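Local atomic coordinates of esterase D (Lactobacillus rhamnosus, PDB entry 3DKR), a protein that probably hydrolyses carboxylic esters, as an alpha/beta-hydrolase with a predicted serine-histidine-aspartate catalytic triad. Residues 27-31 against 99-103; 64-69 against 154-158; 94-98 against 244-248; 183-189 against 213-219. All coordinates share one frame; numbering follows the deposited sequence.

How the contacts relate
The four contacts sample an alpha/beta-hydrolase from its predicted active site to both ends. Contact 1 carries Ser-101, the predicted nucleophile, and an acetate; its centre is about 1 Å from that of the chain. Contact 2 lies 20 Å away, centre to centre, among helices beyond the sheet, and meets contact 1 where the Tyr-31 side chain packs on Ile-68 and Leu-69. Contact 3 shares the sheet with contact 1: strands 23-28 and 94-99 are neighbours, and Leu-28 N probably bonds Phe-98 O at 2.8 Å. Contacts 3 and 4, 11 Å apart between centres, are tied by the Arg-215 to Glu-248 salt bridge. Contact 2 lies 36 Å from each of them between centres.

Contact 1: 27-31 against 99-103; sequences LLHAY and GLSLG. With ACT (acetate ion), chain B.
Leu-102 holds CG trans to its backbone N (chi1 177°), which carries CD2 across to the backbone and CB of Tyr-31, while Leu-100 places CG trans to its carbonyl carbon (chi1 -81°) and brings CD1 to 4.0 Å from Ala-30 CB. The two leucines thus pack against consecutive residues of the loop that follows strand 23-28. Two backbone hydrogen bonds also join the segments, one of them weak. Leu-100 N donates to Leu-28 O at 3.1 Å, whereas Gly-103 N reaches His-29 O only through the weak, bent bond. Packing is tight at the glycine, where Gly-103 CA comes to 3.5 Å from Leu-28 CB and also makes a CA-H...O contact with Leu-28 O. An acetate, probably from the crystallisation liquor, bridges the two segments. Acetate O is gripped by two amides, Tyr-31 N at 2.8 Å and Leu-102 N at 2.9 Å. Acetate OXT accepts from Ser-101 N at 2.9 Å, and His-226 NE2 binds the ion as well. Ser-101, the predicted nucleophile, is itself hydrogen-bonded through OG to Ser-125 O, and the Tyr-31 hydroxyl is bound by Gln-165. The sequence Gly-Leu-Ser-Leu-Gly at the junction of strand 94-99 and helix 101-113 is the nucleophile elbow of the alpha/beta-hydrolase fold, and the paired amides of Tyr-31 and Leu-102 are consistent with its oxyanion hole.

Contact 2: 64-69 against 154-158; sequences EPLDIL and ESTQI
Leu-66 and Glu-154, equally buried by the contact, meet where the beginnings of two helices face each other: helix 66-71, and helix 155-178, in whose N-cap position Glu-154 stands. These helices lie beyond the central sheet of the alpha/beta-hydrolase fold, away from the predicted catalytic residues. The side chains of Leu-66 and Glu-154 approach from opposing directions, and Leu-66 CD1 ends 3.2 Å from Glu-154 OE2. The other methyl, Leu-66 CD2, turns to helix 155-178, 4.0 Å from Gln-157 CB and 4.1 Å from Ile-158 CG1. Ile-158, third in buried area, is also approached by Leu-69, whose CD1 lies 4.1 Å from Ile-158 CA, so that the leucines of one helix pack on the first turn of the other. Beside the apolar pairs Glu-154 runs out extended beyond CG, placing OE1 beside the Pro-65 ring, 3.5 Å from Pro-65 CD; Asn-146 of helix 134-149 binds the same oxygen. Two carboxylates then meet, their planes 48° apart, with Glu-64 OE2 and Glu-154 OE2 separated by 2.5 Å. So short a distance suggests that one of the acids is probably protonated. Glu-64 OE2 meanwhile caps its own helix, accepting from Leu-66 N at 3.0 Å through the lone pair anti to OE1.

Contact 3: 94-98 against 244-248; sequences KVFVF and FMQQE
In this alpha/beta-hydrolase the last helix, 234-246, packs across one face of the central sheet, and here its C-terminal turn lies on strand 94-99. Phe-96 and Met-245 form the centre. Met-245 CG makes a CH-pi contact 3.6 Å from the centroid of the Phe-96 ring, only 13° off the ring normal, and Met-245 SD follows over the same face, 3.8 Å from that centroid, as a Met-aromatic contact. The edge of that ring is met by Phe-244 CE2 and, at its far end, by Glu-248 CG, 3.8 Å from Phe-96 CZ. Two residues along the strand, Phe-98 offers its edge to the same sulfur, with CE2 4.1 Å from Met-245 SD, and its CE1 lies 4.0 Å from Phe-244 CE2. Met-245 is thereby wedged between alternate side chains of the strand. At the start of the strand Lys-94, extended beyond CG, reaches toward Glu-248, and a water links Lys-94 NZ to Glu-248 OE1, accepting from NZ at 3.0 Å and donating to OE1 at 2.9 Å. Glu-248 OE2 is bound in a salt bridge by Arg-215. The chemistry therefore changes along the contact: dispersion and sulfur-pi attraction hold the buried part, while at its margin a single water bridges ammonium and carboxylate, so any direct electrostatic attraction between them is probably modest.

Contact 4: 183-189 against 213-219; sequences VKQPTFI and AARVDFH
Pro-186 covers one face of the Arg-215 guanidinium, its CB 3.5 Å above the plane and displaced toward the rim. Over one face of the Phe-188 ring lies the carbonyl oxygen of Asp-217, and in the plane of the His-219 ring Asp-217 OD2 stands at the edge; Ile-189 O also lies at that ring's edge, near its plane. The Phe-188 and His-219 rings are nearly parallel, at 21°, but slid so far apart that they barely overlap; Phe-188 CE1 still reaches His-219 CD2 at 3.4 Å. These side chains project from a parallel pairing of strands 187-192 and 216-221, the two strands of a beta-alpha-beta unit whose helix is 202-209; 216-221 is the edge strand. Thr-187 N donates to Arg-215 O at 2.9 Å and Asp-217 N to Thr-187 O at 2.8 Å; Ile-189 N to Asp-217 O and His-219 N to Ile-189 O continue the ladder. Toward that helix, Ile-189 presses CD1 to 3.7 Å from Val-216 CG1. Within 213-219, His-219 NE2 bonds Asp-217 OD1 weakly. Placing CG between the backbone N and carbonyl carbon (chi1 70°) lets Arg-215 lie over the proline. The backbone ladder thus fixes the register, apolar side chains meet on the face that carries Ile-189, Val-216 and Phe-218, and the guanidinium is held by proline packing and its salt bridge to Glu-248.

Contact 1: 27-31 against 99-103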
loop_
_atom_site.group_PDB
_atom_site.type_symbol
_atom_site.label_atom_id
_atom_site.label_comp_id
_atom_site.label_asym_id
_atom_site.label_seq_id
_atom_site.Cartn_x
_atom_site.Cartn_y
_atom_site.Cartn_z
ATOM N N LEU A 27 -3.082 -4.593 -5.739
ATOM C CA LEU A 27 -2.414 -4.515 -4.429
ATOM C C LEU A 27 -1.166 -3.650 -4.563
ATOM O O LEU A 27 -0.296 -3.954 -5.378
ATOM C CB LEU A 27 -2.013 -5.902 -3.914
ATOM C CG LEU A 27 -3.167 -6.878 -3.686
ATOM C CD1 LEU A 27 -2.663 -8.269 -3.270
ATOM C CD2 LEU A 27 -4.179 -6.385 -2.653
ATOM N N LEU A 28 -1.123 -2.564 -3.786
ATOM C CA LEU A 28 -0.080 -1.533 -3.891
ATOM C C LEU A 28 0.841 -1.579 -2.667
ATOM O O LEU A 28 0.393 -1.467 -1.527
ATOM C CB LEU A 28 -0.712 -0.151 -4.054
ATOM C CG LEU A 28 -1.636 -0.045 -5.266
ATOM C CD1 LEU A 28 -2.303 1.328 -5.324
ATOM C CD2 LEU A 28 -0.878 -0.308 -6.591
ATOM N N HIS A 29 2.135 -1.771 -2.915
ATOM C CA HIS A 29 3.054 -2.166 -1.849
ATOM C C HIS A 29 3.556 -1.023 -0.948
ATOM O O HIS A 29 3.111 0.120 -1.070
ATOM C CB HIS A 29 4.197 -3.035 -2.416
ATOM C CG HIS A 29 5.173 -2.329 -3.313
ATOM N ND1 HIS A 29 6.155 -1.476 -2.834
ATOM C CD2 HIS A 29 5.399 -2.453 -4.645
ATOM C CE1 HIS A 29 6.913 -1.080 -3.843
ATOM N NE2 HIS A 29 6.475 -1.654 -4.954
ATOM N N ALA A 30 4.473 -1.374 -0.043
ATOM C CA ALA A 30 5.008 -0.441 0.959
ATOM C C ALA A 30 6.215 0.347 0.477
ATOM O O ALA A 30 6.926 -0.070 -0.434
ATOM C CB ALA A 30 5.392 -1.213 2.204
ATOM N N TYR A 31 6.455 1.479 1.136
ATOM C CA TYR A 31 7.684 2.243 0.928
ATOM C C TYR A 31 8.863 1.386 1.419
ATOM O O TYR A 31 8.826 0.847 2.521
ATOM C CB TYR A 31 7.607 3.523 1.728
ATOM C CG TYR A 31 8.738 4.500 1.540
ATOM C CD1 TYR A 31 9.089 4.959 0.282
ATOM C CD2 TYR A 31 9.393 5.031 2.643
ATOM C CE1 TYR A 31 10.112 5.887 0.118
ATOM C CE2 TYR A 31 10.406 5.962 2.494
ATOM C CZ TYR A 31 10.756 6.395 1.236
ATOM O OH TYR A 31 11.762 7.341 1.088
ATOM N N GLY A 99 -3.811 -1.038 -0.498
ATOM C CA GLY A 99 -2.374 -0.859 -0.329
ATOM C C GLY A 99 -1.939 -0.777 1.109
ATOM O O GLY A 99 -2.770 -0.679 2.015
ATOM N N LEU A 100 -0.619 -0.848 1.310
ATOM C CA LEU A 100 -0.004 -0.638 2.631
ATOM C C LEU A 100 0.082 0.875 2.900
ATOM O O LEU A 100 -0.784 1.609 2.413
ATOM C CB LEU A 100 1.341 -1.374 2.737
ATOM C CG LEU A 100 1.121 -2.862 3.048
ATOM C CD1 LEU A 100 2.299 -3.730 2.571
ATOM C CD2 LEU A 100 0.865 -3.063 4.539
ATOM N N SER A 101 1.010 1.377 3.720
ATOM C CA SER A 101 0.931 2.828 4.027
ATOM C C SER A 101 1.105 3.671 2.757
ATOM O O SER A 101 0.259 4.513 2.437
ATOM C CB SER A 101 1.908 3.271 5.122
ATOM O OG SER A 101 1.590 2.727 6.391
ATOM N N LEU A 102 2.179 3.424 2.024
ATOM C CA LEU A 102 2.440 4.161 0.793
ATOM C C LEU A 102 1.399 3.815 -0.272
ATOM O O LEU A 102 0.698 4.694 -0.777
ATOM C CB LEU A 102 3.856 3.871 0.283
ATOM C CG LEU A 102 4.197 4.552 -1.037
ATOM C CD1 LEU A 102 4.299 6.082 -0.902
ATOM C CD2 LEU A 102 5.493 3.959 -1.588
ATOM N N GLY A 103 1.288 2.530 -0.604
ATOM C CA GLY A 103 0.316 2.080 -1.601
ATOM C C GLY A 103 -1.090 2.541 -1.255
ATOM O O GLY A 103 -1.889 2.831 -2.150
HETATM C C ACT B . 4.574 1.315 4.105
HETATM O O ACT B . 4.452 1.960 3.021
HETATM O OXT ACT B . 3.638 0.551 4.474
HETATM C CH3 ACT B . 5.812 1.434 4.951
#

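Contact 2: 64-69 against 154-158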
loop_
_atom_site.group_PDB
_atom_site.type_symbol
_atom_site.label_atom_id
_atom_site.label_comp_id
_atom_site.label_asym_id
_atom_site.label_seq_id
_atom_site.Cartn_x
_atom_site.Cartn_y
_atom_site.Cartn_z
ATOM N N GLU A 64 20.154 -1.379 -5.095
ATOM C CA GLU A 64 20.659 -0.080 -4.675
ATOM C C GLU A 64 19.547 0.711 -3.943
ATOM O O GLU A 64 18.688 1.306 -4.604
ATOM C CB GLU A 64 21.141 0.691 -5.908
ATOM C CG GLU A 64 21.617 2.103 -5.636
ATOM C CD GLU A 64 22.596 2.155 -4.496
ATOM O OE1 GLU A 64 23.769 1.773 -4.707
ATOM O OE2 GLU A 64 22.199 2.561 -3.387
ATOM N N PRO A 65 19.573 0.734 -2.595
ATOM C CA PRO A 65 18.539 1.479 -1.855
ATOM C C PRO A 65 18.368 2.947 -2.252
ATOM O O PRO A 65 17.270 3.481 -2.138
ATOM C CB PRO A 65 18.997 1.370 -0.401
ATOM C CG PRO A 65 19.800 0.103 -0.363
ATOM C CD PRO A 65 20.508 0.063 -1.673
ATOM N N LEU A 66 19.431 3.592 -2.725
ATOM C CA LEU A 66 19.335 4.973 -3.197
ATOM C C LEU A 66 18.404 5.131 -4.394
ATOM O O LEU A 66 17.887 6.226 -4.621
ATOM C CB LEU A 66 20.723 5.533 -3.524
ATOM C CG LEU A 66 21.595 5.740 -2.295
ATOM C CD1 LEU A 66 23.032 6.086 -2.698
ATOM C CD2 LEU A 66 21.017 6.813 -1.370
ATOM N N ASP A 67 18.190 4.056 -5.160
ATOM C CA ASP A 67 17.260 4.103 -6.295
ATOM C C ASP A 67 15.854 4.517 -5.870
ATOM O O ASP A 67 15.140 5.177 -6.645
ATOM C CB ASP A 67 17.171 2.756 -6.992
ATOM C CG ASP A 67 18.418 2.424 -7.804
ATOM O OD1 ASP A 67 19.277 3.319 -8.033
ATOM O OD2 ASP A 67 18.512 1.256 -8.230
ATOM N N ILE A 68 15.462 4.137 -4.661
ATOM C CA ILE A 68 14.138 4.527 -4.129
ATOM C C ILE A 68 14.061 6.033 -4.066
ATOM O O ILE A 68 13.048 6.652 -4.433
ATOM C CB ILE A 68 13.886 3.936 -2.717
ATOM C CG1 ILE A 68 13.792 2.404 -2.789
ATOM C CG2 ILE A 68 12.625 4.543 -2.098
ATOM C CD1 ILE A 68 13.950 1.688 -1.468
ATOM N N LEU A 69 15.169 6.632 -3.617
ATOM C CA LEU A 69 15.237 8.058 -3.362
ATOM C C LEU A 69 15.498 8.879 -4.610
ATOM O O LEU A 69 15.102 10.041 -4.667
ATOM C CB LEU A 69 16.352 8.339 -2.353
ATOM C CG LEU A 69 16.172 7.702 -0.975
ATOM C CD1 LEU A 69 17.452 7.737 -0.157
ATOM C CD2 LEU A 69 15.055 8.409 -0.214
ATOM N N GLU A 154 25.711 3.523 3.074
ATOM C CA GLU A 154 25.223 4.692 2.339
ATOM C C GLU A 154 24.478 5.689 3.215
ATOM O O GLU A 154 23.808 6.590 2.699
ATOM C CB GLU A 154 24.279 4.244 1.228
ATOM C CG GLU A 154 24.881 3.271 0.260
ATOM C CD GLU A 154 23.884 2.878 -0.789
ATOM O OE1 GLU A 154 22.852 2.290 -0.421
ATOM O OE2 GLU A 154 24.123 3.177 -1.965
ATOM N N SER A 155 24.612 5.550 4.530
ATOM C CA SER A 155 23.855 6.380 5.459
ATOM C C SER A 155 23.963 7.878 5.143
ATOM O O SER A 155 22.983 8.605 5.268
ATOM C CB SER A 155 24.274 6.089 6.903
ATOM O OG SER A 155 25.673 6.220 7.067
ATOM N N THR A 156 25.132 8.343 4.711
ATOM C CA THR A 156 25.328 9.771 4.467
ATOM C C THR A 156 24.493 10.281 3.289
ATOM O O THR A 156 23.840 11.320 3.388
ATOM C CB THR A 156 26.824 10.111 4.255
ATOM O OG1 THR A 156 27.587 9.587 5.350
ATOM C CG2 THR A 156 27.038 11.618 4.169
ATOM N N GLN A 157 24.506 9.553 2.181
ATOM C CA GLN A 157 23.672 9.913 1.034
ATOM C C GLN A 157 22.187 9.745 1.381
ATOM O O GLN A 157 21.352 10.556 0.974
ATOM C CB GLN A 157 24.048 9.086 -0.210
ATOM C CG GLN A 157 25.273 9.616 -0.971
ATOM C CD GLN A 157 24.928 10.700 -2.007
ATOM O OE1 GLN A 157 25.048 11.900 -1.741
ATOM N NE2 GLN A 157 24.492 10.272 -3.187
ATOM N N ILE A 158 21.862 8.711 2.151
ATOM C CA ILE A 158 20.473 8.503 2.574
ATOM C C ILE A 158 19.946 9.754 3.296
ATOM O O ILE A 158 18.872 10.269 2.956
ATOM C CB ILE A 158 20.324 7.259 3.457
ATOM C CG1 ILE A 158 20.514 6.001 2.606
ATOM C CG2 ILE A 158 18.951 7.252 4.159
ATOM C CD1 ILE A 158 20.526 4.731 3.411
#

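Contact 3: 94-98 against 244-248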
loop_
_atom_site.group_PDB
_atom_site.type_symbol
_atom_site.label_atom_id
_atom_site.label_comp_id
_atom_site.label_asym_id
_atom_site.label_seq_id
_atom_site.Cartn_x
_atom_site.Cartn_y
_atom_site.Cartn_z
ATOM N N LYS A 94 -15.586 -6.306 -11.847
ATOM C CA LYS A 94 -15.394 -5.534 -10.614
ATOM C C LYS A 94 -13.934 -5.506 -10.231
ATOM O O LYS A 94 -13.234 -6.511 -10.374
ATOM C CB LYS A 94 -16.219 -6.130 -9.474
ATOM C CG LYS A 94 -17.728 -6.115 -9.743
ATOM C CD LYS A 94 -18.521 -6.447 -8.482
ATOM C CE LYS A 94 -20.024 -6.538 -8.741
ATOM N NZ LYS A 94 -20.814 -6.770 -7.496
ATOM N N VAL A 95 -13.487 -4.348 -9.750
ATOM C CA VAL A 95 -12.093 -4.173 -9.337
ATOM C C VAL A 95 -12.061 -3.506 -7.967
ATOM O O VAL A 95 -12.788 -2.544 -7.721
ATOM C CB VAL A 95 -11.324 -3.339 -10.364
ATOM C CG1 VAL A 95 -9.979 -2.876 -9.799
ATOM C CG2 VAL A 95 -11.123 -4.142 -11.655
ATOM N N PHE A 96 -11.200 -4.042 -7.103
ATOM C CA PHE A 96 -10.906 -3.498 -5.785
ATOM C C PHE A 96 -9.433 -3.077 -5.767
ATOM O O PHE A 96 -8.619 -3.678 -6.448
ATOM C CB PHE A 96 -11.126 -4.556 -4.718
ATOM C CG PHE A 96 -12.560 -5.000 -4.577
ATOM C CD1 PHE A 96 -13.335 -4.540 -3.525
ATOM C CD2 PHE A 96 -13.138 -5.853 -5.503
ATOM C CE1 PHE A 96 -14.667 -4.943 -3.397
ATOM C CE2 PHE A 96 -14.477 -6.251 -5.374
ATOM C CZ PHE A 96 -15.223 -5.788 -4.319
ATOM N N VAL A 97 -9.109 -2.056 -4.989
ATOM C CA VAL A 97 -7.728 -1.564 -4.884
ATOM C C VAL A 97 -7.374 -1.347 -3.426
ATOM O O VAL A 97 -8.079 -0.618 -2.724
ATOM C CB VAL A 97 -7.579 -0.245 -5.639
ATOM C CG1 VAL A 97 -6.118 0.217 -5.632
ATOM C CG2 VAL A 97 -8.158 -0.404 -7.067
ATOM N N PHE A 98 -6.269 -1.963 -2.991
ATOM C CA PHE A 98 -5.794 -1.856 -1.605
ATOM C C PHE A 98 -4.300 -1.596 -1.596
ATOM O O PHE A 98 -3.606 -1.955 -2.534
ATOM C CB PHE A 98 -6.017 -3.159 -0.825
ATOM C CG PHE A 98 -7.431 -3.669 -0.851
ATOM C CD1 PHE A 98 -8.376 -3.184 0.050
ATOM C CD2 PHE A 98 -7.795 -4.692 -1.715
ATOM C CE1 PHE A 98 -9.669 -3.670 0.048
ATOM C CE2 PHE A 98 -9.094 -5.162 -1.739
ATOM C CZ PHE A 98 -10.018 -4.666 -0.839
ATOM N N PHE A 244 -15.016 -8.520 3.087
ATOM C CA PHE A 244 -15.330 -7.181 2.597
ATOM C C PHE A 244 -15.736 -7.196 1.132
ATOM O O PHE A 244 -16.738 -6.585 0.734
ATOM C CB PHE A 244 -14.113 -6.274 2.844
ATOM C CG PHE A 244 -14.211 -4.913 2.234
ATOM C CD1 PHE A 244 -14.917 -3.884 2.872
ATOM C CD2 PHE A 244 -13.550 -4.621 1.051
ATOM C CE1 PHE A 244 -14.972 -2.624 2.318
ATOM C CE2 PHE A 244 -13.618 -3.351 0.488
ATOM C CZ PHE A 244 -14.316 -2.358 1.119
ATOM N N MET A 245 -14.952 -7.908 0.320
ATOM C CA MET A 245 -15.252 -8.028 -1.093
ATOM C C MET A 245 -16.532 -8.820 -1.335
ATOM O O MET A 245 -17.340 -8.458 -2.186
ATOM C CB MET A 245 -14.065 -8.653 -1.815
ATOM C CG MET A 245 -12.914 -7.666 -1.878
ATOM S SD MET A 245 -11.663 -8.098 -3.096
ATOM C CE MET A 245 -10.989 -9.348 -2.129
ATOM N N GLN A 246 -16.738 -9.862 -0.548
ATOM C CA GLN A 246 -17.908 -10.721 -0.749
ATOM C C GLN A 246 -19.215 -10.012 -0.425
ATOM O O GLN A 246 -20.273 -10.374 -0.954
ATOM C CB GLN A 246 -17.761 -12.001 0.064
ATOM C CG GLN A 246 -16.845 -13.007 -0.578
ATOM C CD GLN A 246 -17.455 -13.594 -1.840
ATOM O OE1 GLN A 246 -17.425 -12.976 -2.904
ATOM N NE2 GLN A 246 -18.051 -14.778 -1.716
ATOM N N GLN A 247 -19.149 -9.005 0.437
ATOM C CA GLN A 247 -20.307 -8.140 0.698
ATOM C C GLN A 247 -20.836 -7.416 -0.541
ATOM O O GLN A 247 -21.996 -6.998 -0.558
ATOM C CB GLN A 247 -19.970 -7.129 1.791
ATOM C CG GLN A 247 -19.932 -7.744 3.166
ATOM C CD GLN A 247 -21.320 -8.128 3.662
ATOM O OE1 GLN A 247 -22.268 -7.346 3.540
ATOM N NE2 GLN A 247 -21.448 -9.339 4.219
ATOM N N GLU A 248 -20.000 -7.272 -1.575
ATOM C CA GLU A 248 -20.447 -6.715 -2.867
ATOM C C GLU A 248 -21.211 -7.681 -3.789
ATOM O O GLU A 248 -21.724 -7.272 -4.840
ATOM C CB GLU A 248 -19.255 -6.103 -3.614
ATOM C CG GLU A 248 -18.648 -4.927 -2.862
ATOM C CD GLU A 248 -19.653 -3.824 -2.631
ATOM O OE1 GLU A 248 -20.234 -3.322 -3.616
ATOM O OE2 GLU A 248 -19.894 -3.472 -1.465
HETATM O O HOH W 1 -20.755 -4.052 -6.327
#

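Contact 4: 183-189 against 213-219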
loop_
_atom_site.group_PDB
_atom_site.type_symbol
_atom_site.label_atom_id
_atom_site.label_comp_id
_atom_site.label_asym_id
_atom_site.label_seq_id
_atom_site.Cartn_x
_atom_site.Cartn_y
_atom_site.Cartn_z
ATOM N N VAL A 183 -14.772 10.257 -1.528
ATOM C CA VAL A 183 -14.926 8.804 -1.602
ATOM C C VAL A 183 -16.369 8.386 -1.341
ATOM O O VAL A 183 -16.906 8.633 -0.268
ATOM C CB VAL A 183 -14.039 8.064 -0.594
ATOM C CG1 VAL A 183 -14.239 6.545 -0.716
ATOM C CG2 VAL A 183 -12.571 8.419 -0.827
ATOM N N LYS A 184 -16.985 7.751 -2.337
ATOM C CA LYS A 184 -18.336 7.214 -2.184
ATOM C C LYS A 184 -18.364 5.694 -1.972
ATOM O O LYS A 184 -19.353 5.142 -1.466
ATOM C CB LYS A 184 -19.167 7.552 -3.418
ATOM C CG LYS A 184 -19.329 9.037 -3.727
ATOM C CD LYS A 184 -19.716 9.894 -2.539
ATOM C CE LYS A 184 -19.737 11.385 -2.910
ATOM N NZ LYS A 184 -18.908 12.222 -1.965
ATOM N N GLN A 185 -17.287 5.014 -2.365
ATOM C CA GLN A 185 -17.240 3.563 -2.337
ATOM C C GLN A 185 -17.102 3.025 -0.925
ATOM O O GLN A 185 -16.538 3.707 -0.051
ATOM C CB GLN A 185 -16.040 3.031 -3.129
ATOM C CG GLN A 185 -16.024 3.376 -4.604
ATOM C CD GLN A 185 -15.225 4.618 -4.922
ATOM O OE1 GLN A 185 -15.078 5.506 -4.083
ATOM N NE2 GLN A 185 -14.700 4.684 -6.148
ATOM N N PRO A 186 -17.547 1.779 -0.709
ATOM C CA PRO A 186 -17.161 1.068 0.492
ATOM C C PRO A 186 -15.635 1.101 0.661
ATOM O O PRO A 186 -14.904 0.896 -0.319
ATOM C CB PRO A 186 -17.644 -0.364 0.223
ATOM C CG PRO A 186 -18.754 -0.198 -0.750
ATOM C CD PRO A 186 -18.412 0.961 -1.584
ATOM N N THR A 187 -15.184 1.376 1.879
ATOM C CA THR A 187 -13.747 1.472 2.181
ATOM C C THR A 187 -13.358 0.550 3.326
ATOM O O THR A 187 -14.009 0.515 4.372
ATOM C CB THR A 187 -13.370 2.908 2.527
ATOM O OG1 THR A 187 -13.769 3.771 1.461
ATOM C CG2 THR A 187 -11.864 3.047 2.773
ATOM N N PHE A 188 -12.266 -0.178 3.109
ATOM C CA PHE A 188 -11.680 -1.089 4.081
ATOM C C PHE A 188 -10.510 -0.400 4.759
ATOM O O PHE A 188 -9.678 0.218 4.099
ATOM C CB PHE A 188 -11.178 -2.356 3.373
ATOM C CG PHE A 188 -10.607 -3.383 4.298
ATOM C CD1 PHE A 188 -11.417 -4.376 4.841
ATOM C CD2 PHE A 188 -9.274 -3.343 4.675
ATOM C CE1 PHE A 188 -10.897 -5.326 5.721
ATOM C CE2 PHE A 188 -8.752 -4.293 5.541
ATOM C CZ PHE A 188 -9.573 -5.278 6.079
ATOM N N ILE A 189 -10.446 -0.523 6.081
ATOM C CA ILE A 189 -9.307 -0.001 6.849
ATOM C C ILE A 189 -8.779 -1.061 7.793
ATOM O O ILE A 189 -9.502 -1.525 8.680
ATOM C CB ILE A 189 -9.668 1.248 7.674
ATOM C CG1 ILE A 189 -10.191 2.355 6.761
ATOM C CG2 ILE A 189 -8.432 1.707 8.475
ATOM C CD1 ILE A 189 -10.699 3.629 7.486
ATOM N N ALA A 213 -18.510 7.869 2.259
ATOM C CA ALA A 213 -18.316 6.464 1.878
ATOM C C ALA A 213 -19.576 5.662 2.188
ATOM O O ALA A 213 -20.203 5.853 3.237
ATOM C CB ALA A 213 -17.126 5.858 2.613
ATOM N N ALA A 214 -19.956 4.776 1.270
ATOM C CA ALA A 214 -21.135 3.908 1.492
ATOM C C ALA A 214 -21.068 3.132 2.810
ATOM O O ALA A 214 -22.091 2.940 3.490
ATOM C CB ALA A 214 -21.309 2.940 0.340
ATOM N N ARG A 215 -19.874 2.647 3.141
ATOM C CA ARG A 215 -19.577 2.021 4.417
ATOM C C ARG A 215 -18.075 2.073 4.659
ATOM O O ARG A 215 -17.295 2.250 3.716
ATOM C CB ARG A 215 -20.064 0.571 4.475
ATOM C CG ARG A 215 -19.306 -0.440 3.609
ATOM C CD ARG A 215 -19.624 -1.917 4.003
ATOM N NE ARG A 215 -18.863 -2.901 3.205
ATOM C CZ ARG A 215 -19.115 -3.189 1.928
ATOM N NH1 ARG A 215 -20.103 -2.582 1.283
ATOM N NH2 ARG A 215 -18.371 -4.084 1.282
ATOM N N VAL A 216 -17.692 1.958 5.929
ATOM C CA VAL A 216 -16.290 1.833 6.311
ATOM C C VAL A 216 -16.096 0.582 7.164
ATOM O O VAL A 216 -16.615 0.484 8.281
ATOM C CB VAL A 216 -15.785 3.079 7.066
ATOM C CG1 VAL A 216 -14.318 2.910 7.420
ATOM C CG2 VAL A 216 -15.997 4.319 6.211
ATOM N N ASP A 217 -15.346 -0.381 6.638
ATOM C CA ASP A 217 -15.125 -1.655 7.314
ATOM C C ASP A 217 -13.771 -1.609 8.018
ATOM O O ASP A 217 -12.728 -1.712 7.372
ATOM C CB ASP A 217 -15.167 -2.788 6.285
ATOM C CG ASP A 217 -15.085 -4.169 6.913
ATOM O OD1 ASP A 217 -15.331 -4.335 8.128
ATOM O OD2 ASP A 217 -14.793 -5.121 6.155
ATOM N N PHE A 218 -13.796 -1.452 9.343
ATOM C CA PHE A 218 -12.602 -1.118 10.127
ATOM C C PHE A 218 -12.098 -2.301 10.953
ATOM O O PHE A 218 -12.862 -2.911 11.721
ATOM C CB PHE A 218 -12.926 0.062 11.050
ATOM C CG PHE A 218 -11.729 0.623 11.806
ATOM C CD1 PHE A 218 -11.078 1.753 11.333
ATOM C CD2 PHE A 218 -11.287 0.060 12.992
ATOM C CE1 PHE A 218 -10.005 2.286 12.013
ATOM C CE2 PHE A 218 -10.194 0.585 13.681
ATOM C CZ PHE A 218 -9.553 1.706 13.186
ATOM N N HIS A 219 -10.806 -2.596 10.833
ATOM C CA HIS A 219 -10.194 -3.730 11.523
ATOM C C HIS A 219 -8.871 -3.370 12.166
ATOM O O HIS A 219 -8.006 -2.782 11.516
ATOM C CB HIS A 219 -9.994 -4.879 10.553
ATOM C CG HIS A 219 -11.276 -5.411 10.022
ATOM N ND1 HIS A 219 -11.994 -6.387 10.681
ATOM C CD2 HIS A 219 -12.000 -5.076 8.929
ATOM C CE1 HIS A 219 -13.100 -6.639 10.003
ATOM N NE2 HIS A 219 -13.126 -5.861 8.936
#